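Local structure of cortical-lytic enzyme (Bacillus cereus, 4S3J) at residues I281-W286 against K303-Y308. The protein acts as an N-acetylglucosaminidase that degrades partially broken-down cortex peptidoglycan during spore germination, recognising its muramic acid delta-lactam residues. Numbering follows the deposited sequence.
Sequences IMTYDW and KEVLQY
Trp286 meets Val305 at the edge of its indole: the methyl CG2 of Val305 lies near the ring plane, 4.2 Å from CZ2 of Trp286. The carbonyl oxygen of Thr283 also lies at the ring's edge, in its plane. The same indole reaches Pro301 and Val302 on the preceding turn of the helix; its broad apolar surface suits a partly exposed residue that must cover several small side chains. The other methyl of Val305, CG1, turns to the end of the strand. Anti to the backbone N (chi1 172°), it reaches both CG2 of Thr283, at 3.5 Å, and CG2 of Ile281, at 3.8 Å. The side chains of Ile281 and Val305 run past each other in opposite directions, whereas that of Thr283 crosses Val305 at a slant. A beta-branched valine thus suits this helix position, dividing its two methyls between three partners. Threonine is equally apt across from it: at chi1 35° its CG2 faces the helix while OG1 hydrogen-bonds to the carbonyl oxygen of Gly321 on strand 318-330, so its buried hydroxyl is satisfied. Ile281 ends strand 278-281, and its backbone bonds to Met319 and Gly321 tie it to the same neighbouring strand. Two successive inverse gamma turns, centred on Met282 and Thr283, follow, the second closed by a weak bond, while Met282 touches Glu220, the probable proton donor. The contact therefore joins the C-terminal end of a TIM-barrel strand to the helix that follows it. With no hydrogen bond between the segments, it depends on the fit of methyl and ring surfaces, while the polar groups of Thr283 and Ile281 are bonded to strand 318-330.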
loop_
_atom_site.group_PDB
_atom_site.type_symbol
_atom_site.label_atom_id
_atom_site.label_comp_id
_atom_site.label_asym_id
_atom_site.label_seq_id
_atom_site.Cartn_x
_atom_site.Cartn_y
_atom_site.Cartn_z
ATOM N N ILE A 281 0.695 -8.315 -5.479
ATOM C CA ILE A 281 -0.537 -8.295 -6.257
ATOM C C ILE A 281 -1.083 -6.883 -6.262
ATOM O O ILE A 281 -1.241 -6.275 -5.206
ATOM C CB ILE A 281 -1.600 -9.274 -5.715
ATOM C CG1 ILE A 281 -0.988 -10.671 -5.519
ATOM C CG2 ILE A 281 -2.815 -9.311 -6.650
ATOM C CD1 ILE A 281 -1.965 -11.740 -5.081
ATOM N N MET A 282 -1.351 -6.362 -7.447
ATOM C CA MET A 282 -1.782 -4.976 -7.596
ATOM C C MET A 282 -3.269 -4.814 -7.275
ATOM O O MET A 282 -4.094 -4.509 -8.147
ATOM C CB MET A 282 -1.471 -4.482 -9.004
ATOM C CG MET A 282 0.018 -4.385 -9.249
ATOM S SD MET A 282 0.452 -3.669 -10.838
ATOM C CE MET A 282 -0.295 -4.878 -11.931
ATOM N N THR A 283 -3.587 -4.988 -5.995
ATOM C CA THR A 283 -4.952 -4.873 -5.490
ATOM C C THR A 283 -5.366 -3.402 -5.289
ATOM O O THR A 283 -5.646 -2.948 -4.174
ATOM C CB THR A 283 -5.100 -5.684 -4.179
ATOM O OG1 THR A 283 -3.876 -5.610 -3.426
ATOM C CG2 THR A 283 -5.384 -7.147 -4.477
ATOM N N TYR A 284 -5.373 -2.657 -6.391
ATOM C CA TYR A 284 -5.816 -1.274 -6.388
ATOM C C TYR A 284 -6.232 -0.890 -7.807
ATOM O O TYR A 284 -6.121 -1.708 -8.715
ATOM C CB TYR A 284 -4.727 -0.367 -5.818
ATOM C CG TYR A 284 -3.340 -0.597 -6.346
ATOM C CD1 TYR A 284 -3.008 -0.185 -7.622
ATOM C CD2 TYR A 284 -2.364 -1.225 -5.584
ATOM C CE1 TYR A 284 -1.746 -0.375 -8.135
ATOM C CE2 TYR A 284 -1.079 -1.415 -6.096
ATOM C CZ TYR A 284 -0.788 -0.986 -7.372
ATOM O OH TYR A 284 0.462 -1.158 -7.908
ATOM N N ASP A 285 -6.743 0.334 -7.975
ATOM C CA ASP A 285 -7.221 0.900 -9.257
ATOM C C ASP A 285 -8.519 0.273 -9.799
ATOM O O ASP A 285 -8.671 0.093 -11.010
ATOM C CB ASP A 285 -6.140 0.820 -10.336
ATOM C CG ASP A 285 -5.004 1.773 -10.080
ATOM O OD1 ASP A 285 -5.195 2.734 -9.297
ATOM O OD2 ASP A 285 -3.921 1.569 -10.669
ATOM N N TRP A 286 -9.463 -0.037 -8.920
ATOM C CA TRP A 286 -10.851 -0.206 -9.348
ATOM C C TRP A 286 -11.345 1.167 -9.794
ATOM O O TRP A 286 -11.699 1.363 -10.955
ATOM C CB TRP A 286 -11.720 -0.782 -8.231
ATOM C CG TRP A 286 -11.634 -2.282 -8.113
ATOM C CD1 TRP A 286 -12.496 -3.195 -8.656
ATOM C CD2 TRP A 286 -10.629 -3.042 -7.422
ATOM N NE1 TRP A 286 -12.093 -4.467 -8.347
ATOM C CE2 TRP A 286 -10.954 -4.406 -7.590
ATOM C CE3 TRP A 286 -9.497 -2.704 -6.674
ATOM C CZ2 TRP A 286 -10.176 -5.436 -7.045
ATOM C CZ3 TRP A 286 -8.728 -3.731 -6.117
ATOM C CH2 TRP A 286 -9.072 -5.076 -6.309
ATOM N N LYS A 303 -10.547 -8.427 -0.896
ATOM C CA LYS A 303 -10.670 -9.710 -0.195
ATOM C C LYS A 303 -10.864 -10.851 -1.204
ATOM O O LYS A 303 -10.260 -11.914 -1.058
ATOM C CB LYS A 303 -11.823 -9.680 0.822
ATOM C CG LYS A 303 -12.085 -11.014 1.503
ATOM C CD LYS A 303 -13.074 -10.883 2.640
ATOM C CE LYS A 303 -13.320 -12.244 3.288
ATOM N NZ LYS A 303 -14.249 -12.096 4.436
ATOM N N GLU A 304 -11.686 -10.629 -2.236
ATOM C CA GLU A 304 -11.910 -11.662 -3.271
ATOM C C GLU A 304 -10.610 -12.057 -3.955
ATOM O O GLU A 304 -10.363 -13.245 -4.233
ATOM C CB GLU A 304 -12.909 -11.180 -4.312
ATOM C CG GLU A 304 -14.338 -11.038 -3.809
ATOM C CD GLU A 304 -15.310 -10.662 -4.921
ATOM O OE1 GLU A 304 -15.063 -11.036 -6.087
ATOM O OE2 GLU A 304 -16.315 -9.984 -4.629
ATOM N N VAL A 305 -9.789 -11.059 -4.259
ATOM C CA VAL A 305 -8.495 -11.310 -4.891
ATOM C C VAL A 305 -7.565 -12.070 -3.945
ATOM O O VAL A 305 -6.901 -13.018 -4.362
ATOM C CB VAL A 305 -7.800 -9.989 -5.362
ATOM C CG1 VAL A 305 -6.377 -10.271 -5.838
ATOM C CG2 VAL A 305 -8.585 -9.331 -6.476
ATOM N N LEU A 306 -7.501 -11.669 -2.679
ATOM C CA LEU A 306 -6.659 -12.394 -1.732
ATOM C C LEU A 306 -7.119 -13.844 -1.567
ATOM O O LEU A 306 -6.279 -14.745 -1.464
ATOM C CB LEU A 306 -6.630 -11.710 -0.369
ATOM C CG LEU A 306 -6.005 -10.316 -0.398
ATOM C CD1 LEU A 306 -6.066 -9.722 1.011
ATOM C CD2 LEU A 306 -4.577 -10.309 -0.913
ATOM N N GLN A 307 -8.431 -14.068 -1.535
ATOM C CA GLN A 307 -8.956 -15.427 -1.405
ATOM C C GLN A 307 -8.610 -16.260 -2.635
ATOM O O GLN A 307 -8.246 -17.430 -2.510
ATOM C CB GLN A 307 -10.466 -15.412 -1.200
ATOM C CG GLN A 307 -10.906 -14.841 0.130
ATOM C CD GLN A 307 -12.404 -14.743 0.227
ATOM O OE1 GLN A 307 -13.066 -14.266 -0.690
ATOM N NE2 GLN A 307 -12.952 -15.222 1.322
ATOM N N TYR A 308 -8.719 -15.662 -3.820
ATOM C CA TYR A 308 -8.354 -16.388 -5.027
ATOM C C TYR A 308 -6.861 -16.687 -4.988
ATOM O O TYR A 308 -6.453 -17.810 -5.261
ATOM C CB TYR A 308 -8.699 -15.620 -6.294
ATOM C CG TYR A 308 -8.071 -16.290 -7.495
ATOM C CD1 TYR A 308 -8.548 -17.501 -7.962
ATOM C CD2 TYR A 308 -6.966 -15.747 -8.105
ATOM C CE1 TYR A 308 -7.957 -18.133 -9.044
ATOM C CE2 TYR A 308 -6.356 -16.367 -9.193
ATOM C CZ TYR A 308 -6.859 -17.565 -9.647
ATOM O OH TYR A 308 -6.256 -18.188 -10.723
#